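Local coordinates for ribosomal RNA processing protein 6 (Trypanosoma brucei brucei, PDB 4NLC), which probably trims and degrades RNA from its 3' end, as the catalytic core of an exosome-associated 3'-5' exoribonuclease, at residues 52-57 / 228-233; 200-205 / 216-221; 296-301 / 320-325. The protein carries 1 engineered substitution. One frame throughout, in Å; residues are numbered along the deposited sequence.

Overall arrangement
Contact 2 lies within the exonuclease part of the chain, whose RNase H-like fold is built on a mixed sheet; contact 1 packs the loop ahead of strand 71-74 onto one of its helices, and contact 3 belongs to the HRDC domain. Contact 2 is nested inside the chain loop that contact 1 closes, and their second segments lie on successive helices, 213-224 and 226-238; the centres are 27 Å apart, with about 8 Å between nearest atoms. Contact 2 involves a tyrosine at the position that characterises DEDDy exonucleases, consistent with its lying at the active site. Contact 3 is 34 Å from contact 2, centre to centre, and 52 Å from contact 1, on the opposite side of the chain's centre.

Contact 1. Residues 52-57 / 228-233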
ATOM      1  N   SER A  52       4.123  16.057 -24.585  1.00 37.77           N
ATOM      2  CA  SER A  52       4.281  17.506 -24.786  1.00 38.68           C
ATOM      3  C   SER A  52       3.016  18.346 -24.493  1.00 41.82           C
ATOM      4  O   SER A  52       3.148  19.443 -23.944  1.00 41.06           O
ATOM      5  CB  SER A  52       4.826  17.805 -26.180  1.00 44.93           C
ATOM      6  OG  SER A  52       3.910  17.424 -27.194  1.00 55.59           O
ATOM      7  N   GLU A  53       1.800  17.814 -24.788  1.00 38.41           N
ATOM      8  CA  GLU A  53       0.530  18.501 -24.499  1.00 38.39           C
ATOM      9  C   GLU A  53       0.341  18.716 -22.981  1.00 40.20           C
ATOM     10  O   GLU A  53      -0.292  19.683 -22.571  1.00 38.86           O
ATOM     11  CB  GLU A  53      -0.669  17.726 -25.073  1.00 39.92           C
ATOM     12  CG  GLU A  53      -0.843  17.832 -26.581  1.00 56.38           C
ATOM     13  CD  GLU A  53      -1.264  19.183 -27.133  1.00 88.09           C
ATOM     14  OE1 GLU A  53      -2.345  19.683 -26.741  1.00 86.65           O
ATOM     15  OE2 GLU A  53      -0.534  19.717 -28.000  1.00 85.00           O
ATOM     16  N   GLN A  54       0.916  17.822 -22.153  1.00 36.38           N
ATOM     17  CA  GLN A  54       0.812  17.926 -20.691  1.00 34.83           C
ATOM     18  C   GLN A  54       1.671  19.055 -20.119  1.00 38.85           C
ATOM     19  O   GLN A  54       1.414  19.490 -19.003  1.00 38.40           O
ATOM     20  CB  GLN A  54       1.137  16.582 -19.996  1.00 34.27           C
ATOM     21  CG  GLN A  54       0.168  15.455 -20.343  1.00 39.17           C
ATOM     22  CD  GLN A  54      -1.216  15.605 -19.761  1.00 46.01           C
ATOM     23  OE1 GLN A  54      -1.483  16.452 -18.916  1.00 38.27           O
ATOM     24  NE2 GLN A  54      -2.131  14.755 -20.180  1.00 37.95           N
ATOM     25  N   LEU A  55       2.675  19.529 -20.881  1.00 35.31           N
ATOM     26  CA  LEU A  55       3.614  20.573 -20.449  1.00 35.54           C
ATOM     27  C   LEU A  55       3.226  22.003 -20.873  1.00 41.84           C
ATOM     28  O   LEU A  55       3.956  22.942 -20.548  1.00 42.57           O
ATOM     29  CB  LEU A  55       5.045  20.225 -20.890  1.00 35.44           C
ATOM     30  CG  LEU A  55       5.477  18.813 -20.481  1.00 39.63           C
ATOM     31  CD1 LEU A  55       6.445  18.210 -21.474  1.00 40.68           C
ATOM     32  CD2 LEU A  55       5.950  18.752 -19.022  1.00 39.31           C
ATOM     33  N   LEU A  56       2.047  22.174 -21.515  1.00 38.55           N
ATOM     34  CA  LEU A  56       1.490  23.470 -21.932  1.00 39.07           C
ATOM     35  C   LEU A  56       0.599  24.085 -20.851  1.00 45.74           C
ATOM     36  O   LEU A  56       0.031  23.363 -20.022  1.00 45.74           O
ATOM     37  CB  LEU A  56       0.628  23.297 -23.200  1.00 39.35           C
ATOM     38  CG  LEU A  56       1.306  22.784 -24.465  1.00 42.95           C
ATOM     39  CD1 LEU A  56       0.279  22.307 -25.448  1.00 42.37           C
ATOM     40  CD2 LEU A  56       2.197  23.861 -25.088  1.00 46.75           C
ATOM     41  N   LEU A  57       0.410  25.410 -20.898  1.00 44.47           N
ATOM     42  CA  LEU A  57      -0.494  26.077 -19.968  1.00 44.48           C
ATOM     43  C   LEU A  57      -1.909  25.924 -20.536  1.00 49.49           C
ATOM     44  O   LEU A  57      -2.183  26.381 -21.647  1.00 50.01           O
ATOM     45  CB  LEU A  57      -0.109  27.553 -19.757  1.00 45.46           C
ATOM     46  CG  LEU A  57      -0.833  28.291 -18.609  1.00 50.09           C
ATOM     47  CD1 LEU A  57      -0.247  27.931 -17.241  1.00 48.87           C
ATOM     48  CD2 LEU A  57      -0.776  29.801 -18.814  1.00 52.45           C
ATOM     49  N   TYR A 228      -8.748  17.939 -11.309  1.00 27.63           N
ATOM     50  CA  TYR A 228      -8.850  19.413 -11.225  1.00 27.64           C
ATOM     51  C   TYR A 228      -7.649  19.938 -10.468  1.00 30.56           C
ATOM     52  O   TYR A 228      -7.070  20.931 -10.882  1.00 30.79           O
ATOM     53  CB  TYR A 228     -10.139  19.874 -10.535  1.00 28.28           C
ATOM     54  CG  TYR A 228     -10.218  21.378 -10.304  1.00 29.90           C
ATOM     55  CD1 TYR A 228     -10.463  22.255 -11.359  1.00 32.34           C
ATOM     56  CD2 TYR A 228     -10.081  21.917  -9.027  1.00 30.27           C
ATOM     57  CE1 TYR A 228     -10.565  23.632 -11.152  1.00 31.86           C
ATOM     58  CE2 TYR A 228     -10.167  23.297  -8.809  1.00 31.77           C
ATOM     59  CZ  TYR A 228     -10.419  24.148  -9.875  1.00 38.11           C
ATOM     60  OH  TYR A 228     -10.532  25.499  -9.668  1.00 39.56           O
ATOM     61  N   VAL A 229      -7.288  19.276  -9.351  1.00 27.96           N
ATOM     62  CA  VAL A 229      -6.131  19.608  -8.499  1.00 27.66           C
ATOM     63  C   VAL A 229      -4.878  19.557  -9.373  1.00 29.50           C
ATOM     64  O   VAL A 229      -4.066  20.484  -9.354  1.00 28.63           O
ATOM     65  CB  VAL A 229      -6.060  18.659  -7.255  1.00 31.09           C
ATOM     66  CG1 VAL A 229      -4.674  18.652  -6.609  1.00 30.43           C
ATOM     67  CG2 VAL A 229      -7.129  19.038  -6.229  1.00 31.41           C
ATOM     68  N   TYR A 230      -4.771  18.499 -10.189  1.00 26.71           N
ATOM     69  CA  TYR A 230      -3.682  18.292 -11.143  1.00 26.28           C
ATOM     70  C   TYR A 230      -3.546  19.521 -12.096  1.00 29.47           C
ATOM     71  O   TYR A 230      -2.456  20.064 -12.231  1.00 29.10           O
ATOM     72  CB  TYR A 230      -3.931  16.978 -11.932  1.00 27.11           C
ATOM     73  CG  TYR A 230      -3.037  16.778 -13.135  1.00 29.70           C
ATOM     74  CD1 TYR A 230      -1.656  16.628 -12.986  1.00 31.60           C
ATOM     75  CD2 TYR A 230      -3.573  16.646 -14.412  1.00 31.56           C
ATOM     76  CE1 TYR A 230      -0.830  16.374 -14.081  1.00 33.02           C
ATOM     77  CE2 TYR A 230      -2.757  16.386 -15.520  1.00 32.97           C
ATOM     78  CZ  TYR A 230      -1.383  16.257 -15.347  1.00 37.54           C
ATOM     79  OH  TYR A 230      -0.557  16.063 -16.425  1.00 35.50           O
ATOM     80  N   ASP A 231      -4.663  19.963 -12.708  1.00 26.88           N
ATOM     81  CA  ASP A 231      -4.721  21.128 -13.606  1.00 27.95           C
ATOM     82  C   ASP A 231      -4.239  22.410 -12.881  1.00 32.76           C
ATOM     83  O   ASP A 231      -3.384  23.125 -13.394  1.00 33.58           O
ATOM     84  CB  ASP A 231      -6.157  21.339 -14.120  1.00 29.54           C
ATOM     85  CG  ASP A 231      -6.712  20.312 -15.080  1.00 34.64           C
ATOM     86  OD1 ASP A 231      -5.926  19.504 -15.608  1.00 34.61           O
ATOM     87  OD2 ASP A 231      -7.925  20.347 -15.341  1.00 36.56           O
ATOM     88  N   ARG A 232      -4.732  22.644 -11.661  1.00 29.53           N
ATOM     89  CA  ARG A 232      -4.352  23.801 -10.839  1.00 29.47           C
ATOM     90  C   ARG A 232      -2.864  23.812 -10.426  1.00 31.51           C
ATOM     91  O   ARG A 232      -2.219  24.869 -10.480  1.00 30.18           O
ATOM     92  CB  ARG A 232      -5.277  23.912  -9.622  1.00 29.71           C
ATOM     93  CG  ARG A 232      -6.734  24.316  -9.972  1.00 35.43           C
ATOM     94  CD  ARG A 232      -6.931  25.776 -10.376  1.00 36.73           C
ATOM     95  NE  ARG A 232      -6.479  26.720  -9.344  1.00 33.89           N
ATOM     96  CZ  ARG A 232      -7.198  27.111  -8.294  1.00 46.32           C
ATOM     97  NH1 ARG A 232      -8.438  26.659  -8.120  1.00 35.65           N
ATOM     98  NH2 ARG A 232      -6.685  27.956  -7.411  1.00 38.73           N
ATOM     99  N   LEU A 233      -2.310  22.632 -10.045  1.00 28.83           N
ATOM    100  CA  LEU A 233      -0.883  22.516  -9.691  1.00 28.29           C
ATOM    101  C   LEU A 233       0.018  22.715 -10.914  1.00 34.48           C
ATOM    102  O   LEU A 233       1.079  23.322 -10.789  1.00 33.90           O
ATOM    103  CB  LEU A 233      -0.581  21.191  -8.997  1.00 27.28           C
ATOM    104  CG  LEU A 233      -1.193  21.030  -7.606  1.00 30.88           C
ATOM    105  CD1 LEU A 233      -1.049  19.599  -7.116  1.00 29.16           C
ATOM    106  CD2 LEU A 233      -0.572  21.997  -6.631  1.00 31.82           C
TER
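The hydroxyl end of Tyr230 meets the amide oxygen of Gln54, joining helix 226-238 of the RNase H-like exonuclease fold to the segment that runs ahead of strand 71-74. One hydrogen bond carries the contact: Tyr230 OH donates to Gln54 OE1 at 2.7 Å. The amide oxygen lies in the ring plane, at the hydroxyl edge, and is 3.6 Å from Tyr230 CZ. Seen from the acceptor, however, the hydroxyl stands above the carbonyl plane, 58° out of it, and so does not follow a lone pair of the oxygen. The two side chains cross nearly at a right angle, with amide and ring planes turned 45° apart.

Tyr230 reaches across because its CG is anti to the backbone N (chi1 168°), which sends the ring outward from the helix. Gln54, in the short 3-10 segment 52-54, bends at its second torsion to present the oxygen. Both residues are buried. The other end of the amide is held as well, since Gln54 NE2 bonds Glu92 OE1; with both ends engaged, the flip of the amide should be fixed. The ring of Tyr230 rests on Val145 and Val147 of the central sheet and meets Phe170 edge-to-face.

The next residue, Asp231, forms a salt bridge with Arg117 and accepts from the backbone N of Thr61. On another side of the helix Arg232 lays its CG 3.7 Å above the ring plane of Tyr228, and its NH1 bonds Tyr228 OH at 2.9 Å.

Contact 2. Residues 200-205 / 216-221; sequences KYQTAD and VSYAQQ
Tyr201 CB sits over one face of the Tyr218 ring, 3.8 Å from the ring centroid and 20° off its normal, a CH-pi contact that joins the loop after helix 185-193 to helix 213-224 of the RNase H-like exonuclease fold. Tyr218 opens the Yx3D sequence motif of DEDDy exonucleases and touches Glu98 of strand 92-100, consistent with a place in the active site.

The tight part is this face. Tyr201 CB is equally near CG and CD2 of Tyr218, at 3.6 Å, and the two side chains run past each other in opposite directions rather than stacking ring on ring. Tyr218 has CG anti to its own N (chi1 -180°), which carries the ring off the helix toward the loop; the Tyr201 ring turns back along that helix, onto Glu214 and Met215.

The looser, solvent side belongs to Gln202. Its first atoms border the hydroxyl of Tyr218, without a hydrogen bond across the two segments, while the extended chain leads its amide away into an exposed position. A type I turn from Tyr201 to Ala204 shapes this loop, closed by Ala204 N bonding Tyr201 O at 3.2 Å. Even on this side one approach is close: Gln202 CA lies 3.4 Å from Tyr218 OH.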
ATOM      1  N   LYS A 200     -12.692  10.200   9.013  1.00 55.44           N
ATOM      2  CA  LYS A 200     -13.178   8.957   9.622  1.00 54.72           C
ATOM      3  C   LYS A 200     -12.774   7.606   8.968  1.00 57.90           C
ATOM      4  O   LYS A 200     -12.627   6.626   9.706  1.00 58.07           O
ATOM      5  CB  LYS A 200     -14.711   9.013   9.702  1.00 56.56           C
ATOM      6  CG  LYS A 200     -15.289   8.315  10.923  1.00 75.85           C
ATOM      7  CD  LYS A 200     -16.783   8.051  10.778  1.00 87.28           C
ATOM      8  CE  LYS A 200     -17.342   7.369  12.005  1.00100.87           C
ATOM      9  NZ  LYS A 200     -18.793   7.077  11.860  1.00109.49           N
ATOM     10  N   TYR A 201     -12.636   7.525   7.621  1.00 51.73           N
ATOM     11  CA  TYR A 201     -12.423   6.212   6.994  1.00 50.40           C
ATOM     12  C   TYR A 201     -10.990   5.874   6.527  1.00 53.97           C
ATOM     13  O   TYR A 201     -10.789   4.785   5.996  1.00 52.95           O
ATOM     14  CB  TYR A 201     -13.422   6.015   5.845  1.00 50.30           C
ATOM     15  CG  TYR A 201     -14.853   6.056   6.332  1.00 51.02           C
ATOM     16  CD1 TYR A 201     -15.390   5.000   7.061  1.00 52.85           C
ATOM     17  CD2 TYR A 201     -15.641   7.186   6.144  1.00 52.14           C
ATOM     18  CE1 TYR A 201     -16.686   5.055   7.571  1.00 53.10           C
ATOM     19  CE2 TYR A 201     -16.946   7.247   6.635  1.00 53.60           C
ATOM     20  CZ  TYR A 201     -17.460   6.182   7.356  1.00 59.58           C
ATOM     21  OH  TYR A 201     -18.739   6.229   7.846  1.00 62.36           O
ATOM     22  N   GLN A 202      -9.995   6.730   6.789  1.00 51.84           N
ATOM     23  CA  GLN A 202      -8.605   6.442   6.412  1.00 52.29           C
ATOM     24  C   GLN A 202      -8.099   5.129   7.047  1.00 57.32           C
ATOM     25  O   GLN A 202      -7.387   4.360   6.381  1.00 57.36           O
ATOM     26  CB  GLN A 202      -7.683   7.608   6.799  1.00 54.12           C
ATOM     27  CG  GLN A 202      -6.308   7.548   6.112  1.00 74.71           C
ATOM     28  CD  GLN A 202      -5.330   8.601   6.592  1.00 93.72           C
ATOM     29  OE1 GLN A 202      -5.465   9.185   7.679  1.00 89.84           O
ATOM     30  NE2 GLN A 202      -4.295   8.842   5.796  1.00 80.60           N
ATOM     31  N   THR A 203      -8.515   4.869   8.312  1.00 52.76           N
ATOM     32  CA  THR A 203      -8.125   3.694   9.107  1.00 51.53           C
ATOM     33  C   THR A 203      -9.198   2.577   9.162  1.00 50.62           C
ATOM     34  O   THR A 203      -9.069   1.651   9.964  1.00 50.77           O
ATOM     35  CB  THR A 203      -7.690   4.133  10.515  1.00 57.34           C
ATOM     36  OG1 THR A 203      -8.808   4.692  11.203  1.00 57.31           O
ATOM     37  CG2 THR A 203      -6.529   5.117  10.489  1.00 55.38           C
ATOM     38  N   ALA A 204     -10.223   2.637   8.296  1.00 43.46           N
ATOM     39  CA  ALA A 204     -11.286   1.619   8.225  1.00 41.63           C
ATOM     40  C   ALA A 204     -10.778   0.230   7.734  1.00 39.84           C
ATOM     41  O   ALA A 204      -9.625   0.098   7.306  1.00 38.04           O
ATOM     42  CB  ALA A 204     -12.417   2.109   7.328  1.00 41.94           C
ATOM     43  N   ASP A 205     -11.633  -0.806   7.854  1.00 33.06           N
ATOM     44  CA  ASP A 205     -11.319  -2.146   7.383  1.00 31.13           C
ATOM     45  C   ASP A 205     -11.827  -2.241   5.931  1.00 32.92           C
ATOM     46  O   ASP A 205     -13.037  -2.380   5.678  1.00 30.81           O
ATOM     47  CB  ASP A 205     -11.950  -3.222   8.279  1.00 32.80           C
ATOM     48  CG  ASP A 205     -11.425  -4.631   8.023  1.00 36.98           C
ATOM     49  OD1 ASP A 205     -10.741  -4.838   6.994  1.00 36.32           O
ATOM     50  OD2 ASP A 205     -11.654  -5.514   8.877  1.00 38.15           O
ATOM     51  N   VAL A 216     -18.126   3.895   0.233  1.00 30.93           N
ATOM     52  CA  VAL A 216     -18.160   4.040  -1.232  1.00 31.39           C
ATOM     53  C   VAL A 216     -17.918   5.539  -1.535  1.00 35.20           C
ATOM     54  O   VAL A 216     -17.093   5.868  -2.386  1.00 34.59           O
ATOM     55  CB  VAL A 216     -19.478   3.527  -1.863  1.00 35.37           C
ATOM     56  CG1 VAL A 216     -19.542   3.870  -3.345  1.00 35.33           C
ATOM     57  CG2 VAL A 216     -19.657   2.020  -1.652  1.00 34.81           C
ATOM     58  N   SER A 217     -18.590   6.433  -0.784  1.00 31.58           N
ATOM     59  CA  SER A 217     -18.441   7.888  -0.937  1.00 32.11           C
ATOM     60  C   SER A 217     -17.007   8.349  -0.609  1.00 35.24           C
ATOM     61  O   SER A 217     -16.433   9.118  -1.384  1.00 34.29           O
ATOM     62  CB  SER A 217     -19.477   8.636  -0.108  1.00 34.17           C
ATOM     63  OG  SER A 217     -19.271  10.023  -0.286  1.00 40.87           O
ATOM     64  N   TYR A 218     -16.416   7.826   0.500  1.00 31.85           N
ATOM     65  CA  TYR A 218     -15.025   8.099   0.875  1.00 32.21           C
ATOM     66  C   TYR A 218     -14.054   7.722  -0.246  1.00 32.88           C
ATOM     67  O   TYR A 218     -13.150   8.503  -0.564  1.00 31.89           O
ATOM     68  CB  TYR A 218     -14.620   7.340   2.162  1.00 35.06           C
ATOM     69  CG  TYR A 218     -13.187   7.610   2.584  1.00 37.93           C
ATOM     70  CD1 TYR A 218     -12.137   6.831   2.103  1.00 39.62           C
ATOM     71  CD2 TYR A 218     -12.877   8.665   3.438  1.00 39.09           C
ATOM     72  CE1 TYR A 218     -10.816   7.099   2.454  1.00 41.05           C
ATOM     73  CE2 TYR A 218     -11.565   8.916   3.828  1.00 39.86           C
ATOM     74  CZ  TYR A 218     -10.537   8.135   3.332  1.00 47.72           C
ATOM     75  OH  TYR A 218      -9.246   8.411   3.710  1.00 48.69           O
ATOM     76  N   ALA A 219     -14.198   6.498  -0.787  1.00 27.71           N
ATOM     77  CA  ALA A 219     -13.338   5.971  -1.852  1.00 25.80           C
ATOM     78  C   ALA A 219     -13.429   6.822  -3.137  1.00 29.77           C
ATOM     79  O   ALA A 219     -12.407   7.231  -3.698  1.00 28.92           O
ATOM     80  CB  ALA A 219     -13.700   4.518  -2.139  1.00 25.93           C
ATOM     81  N   GLN A 220     -14.656   7.123  -3.567  1.00 25.76           N
ATOM     82  CA  GLN A 220     -14.923   7.954  -4.726  1.00 25.45           C
ATOM     83  C   GLN A 220     -14.288   9.372  -4.600  1.00 32.38           C
ATOM     84  O   GLN A 220     -13.695   9.857  -5.572  1.00 33.49           O
ATOM     85  CB  GLN A 220     -16.445   8.065  -4.924  1.00 25.93           C
ATOM     86  CG  GLN A 220     -16.840   8.985  -6.066  1.00 24.81           C
ATOM     87  CD  GLN A 220     -18.323   9.270  -6.115  1.00 37.47           C
ATOM     88  OE1 GLN A 220     -19.040   9.222  -5.104  1.00 28.40           O
ATOM     89  NE2 GLN A 220     -18.813   9.576  -7.305  1.00 26.82           N
ATOM     90  N   GLN A 221     -14.422  10.019  -3.422  1.00 28.09           N
ATOM     91  CA  GLN A 221     -13.953  11.389  -3.210  1.00 28.55           C
ATOM     92  C   GLN A 221     -12.429  11.541  -3.151  1.00 31.78           C
ATOM     93  O   GLN A 221     -11.946  12.652  -3.365  1.00 32.74           O
ATOM     94  CB  GLN A 221     -14.623  12.012  -1.987  1.00 30.79           C
ATOM     95  CG  GLN A 221     -15.984  12.602  -2.319  1.00 37.22           C
ATOM     96  CD  GLN A 221     -16.744  13.001  -1.093  1.00 53.57           C
ATOM     97  OE1 GLN A 221     -16.254  13.740  -0.244  1.00 49.33           O
ATOM     98  NE2 GLN A 221     -17.963  12.510  -0.968  1.00 51.50           N
TER

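Contact 3. Residues 296-301 / 320-325. Engineered in segment 320-325: Ser321 (natural residue Cys).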
ATOM      1  N   ARG A 296      14.571 -10.796  22.461  1.00 29.72           N
ATOM      2  CA  ARG A 296      15.012 -11.069  21.098  1.00 30.86           C
ATOM      3  C   ARG A 296      14.377 -12.315  20.506  1.00 35.90           C
ATOM      4  O   ARG A 296      13.878 -12.267  19.371  1.00 36.51           O
ATOM      5  CB  ARG A 296      16.547 -11.145  21.042  1.00 33.15           C
ATOM      6  CG  ARG A 296      17.123 -11.550  19.668  1.00 40.53           C
ATOM      7  CD  ARG A 296      18.643 -11.550  19.665  1.00 46.83           C
ATOM      8  NE  ARG A 296      19.185 -12.204  18.471  1.00 56.76           N
ATOM      9  CZ  ARG A 296      20.465 -12.159  18.110  1.00 74.74           C
ATOM     10  NH1 ARG A 296      21.346 -11.479  18.836  1.00 72.71           N
ATOM     11  NH2 ARG A 296      20.873 -12.780  17.008  1.00 46.03           N
ATOM     12  N   GLU A 297      14.401 -13.427  21.267  1.00 32.68           N
ATOM     13  CA  GLU A 297      13.862 -14.725  20.838  1.00 32.34           C
ATOM     14  C   GLU A 297      12.334 -14.703  20.686  1.00 33.69           C
ATOM     15  O   GLU A 297      11.835 -15.276  19.725  1.00 33.66           O
ATOM     16  CB  GLU A 297      14.334 -15.871  21.745  1.00 34.12           C
ATOM     17  CG  GLU A 297      15.835 -16.135  21.750  1.00 48.18           C
ATOM     18  CD  GLU A 297      16.427 -16.719  20.483  1.00 81.66           C
ATOM     19  OE1 GLU A 297      15.869 -17.710  19.960  1.00 88.81           O
ATOM     20  OE2 GLU A 297      17.475 -16.203  20.029  1.00 81.18           O
ATOM     21  N   ILE A 298      11.597 -14.043  21.614  1.00 28.76           N
ATOM     22  CA  ILE A 298      10.138 -13.899  21.494  1.00 29.52           C
ATOM     23  C   ILE A 298       9.814 -13.060  20.230  1.00 36.90           C
ATOM     24  O   ILE A 298       8.934 -13.427  19.455  1.00 37.16           O
ATOM     25  CB  ILE A 298       9.472 -13.289  22.758  1.00 32.26           C
ATOM     26  CG1 ILE A 298       9.572 -14.239  24.003  1.00 31.69           C
ATOM     27  CG2 ILE A 298       8.011 -12.859  22.471  1.00 33.15           C
ATOM     28  CD1 ILE A 298       8.747 -15.599  23.949  1.00 36.96           C
ATOM     29  N   PHE A 299      10.563 -11.970  20.015  1.00 35.29           N
ATOM     30  CA  PHE A 299      10.382 -11.110  18.861  1.00 35.97           C
ATOM     31  C   PHE A 299      10.657 -11.861  17.557  1.00 39.54           C
ATOM     32  O   PHE A 299       9.908 -11.701  16.598  1.00 39.32           O
ATOM     33  CB  PHE A 299      11.223  -9.818  18.977  1.00 38.37           C
ATOM     34  CG  PHE A 299      10.827  -8.791  17.935  1.00 41.36           C
ATOM     35  CD1 PHE A 299      11.361  -8.836  16.646  1.00 45.61           C
ATOM     36  CD2 PHE A 299       9.863  -7.831  18.214  1.00 43.67           C
ATOM     37  CE1 PHE A 299      10.954  -7.918  15.667  1.00 47.24           C
ATOM     38  CE2 PHE A 299       9.480  -6.899  17.241  1.00 47.04           C
ATOM     39  CZ  PHE A 299      10.020  -6.954  15.973  1.00 45.44           C
ATOM     40  N   ASN A 300      11.713 -12.680  17.523  1.00 37.45           N
ATOM     41  CA  ASN A 300      12.052 -13.454  16.322  1.00 37.48           C
ATOM     42  C   ASN A 300      11.058 -14.553  16.074  1.00 38.12           C
ATOM     43  O   ASN A 300      10.714 -14.789  14.921  1.00 37.13           O
ATOM     44  CB  ASN A 300      13.492 -13.954  16.349  1.00 37.54           C
ATOM     45  CG  ASN A 300      14.447 -12.818  16.139  1.00 49.41           C
ATOM     46  OD1 ASN A 300      14.040 -11.691  15.839  1.00 53.64           O
ATOM     47  ND2 ASN A 300      15.725 -13.077  16.279  1.00 34.57           N
ATOM     48  N   TRP A 301      10.537 -15.169  17.160  1.00 33.06           N
ATOM     49  CA  TRP A 301       9.478 -16.163  17.058  1.00 32.22           C
ATOM     50  C   TRP A 301       8.189 -15.479  16.515  1.00 34.72           C
ATOM     51  O   TRP A 301       7.499 -16.048  15.660  1.00 35.22           O
ATOM     52  CB  TRP A 301       9.187 -16.814  18.422  1.00 30.76           C
ATOM     53  CG  TRP A 301       8.044 -17.772  18.323  1.00 32.12           C
ATOM     54  CD1 TRP A 301       8.108 -19.067  17.905  1.00 35.60           C
ATOM     55  CD2 TRP A 301       6.646 -17.451  18.427  1.00 31.61           C
ATOM     56  NE1 TRP A 301       6.841 -19.582  17.770  1.00 35.01           N
ATOM     57  CE2 TRP A 301       5.925 -18.616  18.093  1.00 36.02           C
ATOM     58  CE3 TRP A 301       5.932 -16.295  18.793  1.00 32.69           C
ATOM     59  CZ2 TRP A 301       4.526 -18.673  18.145  1.00 35.53           C
ATOM     60  CZ3 TRP A 301       4.545 -16.345  18.828  1.00 34.37           C
ATOM     61  CH2 TRP A 301       3.856 -17.526  18.517  1.00 35.50           C
ATOM     62  N   SER A 320       4.002  -4.848  23.479  1.00 40.58           N
ATOM     63  CA  SER A 320       4.108  -4.786  24.938  1.00 39.61           C
ATOM     64  C   SER A 320       4.120  -6.171  25.526  1.00 40.63           C
ATOM     65  O   SER A 320       4.792  -6.380  26.524  1.00 40.06           O
ATOM     66  CB  SER A 320       2.973  -3.957  25.537  1.00 45.00           C
ATOM     67  OG  SER A 320       1.696  -4.485  25.218  1.00 53.09           O
ATOM     68  N   SER A 321       3.406  -7.130  24.887  1.00 36.65           N
ATOM     69  CA  SER A 321       3.356  -8.544  25.285  1.00 35.01           C
ATOM     70  C   SER A 321       4.713  -9.211  25.162  1.00 37.79           C
ATOM     71  O   SER A 321       5.037 -10.067  25.976  1.00 36.82           O
ATOM     72  CB  SER A 321       2.306  -9.309  24.489  1.00 36.05           C
ATOM     73  OG  SER A 321       0.999  -8.923  24.879  1.00 41.15           O
ATOM     74  N   VAL A 322       5.516  -8.800  24.157  1.00 34.86           N
ATOM     75  CA  VAL A 322       6.879  -9.274  23.931  1.00 33.41           C
ATOM     76  C   VAL A 322       7.710  -8.836  25.144  1.00 37.95           C
ATOM     77  O   VAL A 322       8.404  -9.661  25.753  1.00 36.88           O
ATOM     78  CB  VAL A 322       7.456  -8.718  22.604  1.00 37.03           C
ATOM     79  CG1 VAL A 322       8.949  -9.016  22.481  1.00 36.72           C
ATOM     80  CG2 VAL A 322       6.699  -9.270  21.404  1.00 36.74           C
ATOM     81  N   LEU A 323       7.580  -7.543  25.520  1.00 35.57           N
ATOM     82  CA  LEU A 323       8.280  -6.986  26.658  1.00 36.27           C
ATOM     83  C   LEU A 323       7.817  -7.593  27.954  1.00 37.64           C
ATOM     84  O   LEU A 323       8.651  -7.900  28.789  1.00 37.65           O
ATOM     85  CB  LEU A 323       8.177  -5.470  26.703  1.00 38.51           C
ATOM     86  CG  LEU A 323       9.434  -4.797  27.230  1.00 44.84           C
ATOM     87  CD1 LEU A 323      10.450  -4.587  26.091  1.00 46.21           C
ATOM     88  CD2 LEU A 323       9.087  -3.495  27.924  1.00 49.17           C
ATOM     89  N   SER A 324       6.519  -7.877  28.077  1.00 32.40           N
ATOM     90  CA  SER A 324       5.936  -8.499  29.264  1.00 31.77           C
ATOM     91  C   SER A 324       6.536  -9.888  29.539  1.00 34.81           C
ATOM     92  O   SER A 324       6.828 -10.200  30.683  1.00 34.28           O
ATOM     93  CB  SER A 324       4.425  -8.599  29.119  1.00 34.65           C
ATOM     94  OG  SER A 324       3.865  -8.826  30.398  1.00 49.51           O
ATOM     95  N   ILE A 325       6.715 -10.709  28.490  1.00 31.02           N
ATOM     96  CA  ILE A 325       7.279 -12.051  28.623  1.00 30.33           C
ATOM     97  C   ILE A 325       8.731 -11.922  29.062  1.00 34.64           C
ATOM     98  O   ILE A 325       9.124 -12.552  30.037  1.00 34.99           O
ATOM     99  CB  ILE A 325       7.114 -12.890  27.319  1.00 32.28           C
ATOM    100  CG1 ILE A 325       5.625 -13.212  27.055  1.00 31.47           C
ATOM    101  CG2 ILE A 325       7.971 -14.182  27.373  1.00 32.27           C
ATOM    102  CD1 ILE A 325       5.356 -13.924  25.747  1.00 31.62           C
TER
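This is a buried helix-helix contact made mainly by apolar side chains, in the helical bundle of the HRDC domain, where helix 289-309 meets helix 319-328. The short segments 296-301 and 320-325 run roughly antiparallel, at 143° between their directions, and their axes pass 9.3 Å apart. No hydrogen bond links them.

Ile298 lies at the centre and serves two partners with its two branches. Its CG2 methyl, anti to the backbone N, nestles against the fork of Val322, 4.0 Å from both CG1 and CG2, and the two side chains slide past one another in opposite directions. The other branch goes to Ile325: Ile298 CG1 is 3.7 Å from Ile325 CG2, and Ile298 CD1 follows at 3.8 Å from the same methyl. Here the side chains cross at about a right angle, so the CG2 methyl of Ile325 bears on the length of the CG1-CD1 arm.

The same residues continue into the bundle: Ile298 touches Leu354 and Ile325 touches Val358, both on helix 351-359, while Phe299 turns its ring to helix 275-280. Next to Val322 in helix 319-328, the engineered Ser321 replaces a cysteine that forms a disulfide with Cys340 in another crystal structure of this protein. That bond is absent here, and Ser321 OG instead bonds Cys339 O.

Val322 also extends the interface toward Phe299, its CG1 being anti to the backbone N (chi1 170°). This methyl comes within 4.3 Å of Phe299 CB, and the backbone N of Phe299 is 4.2 Å from Val322 CG1.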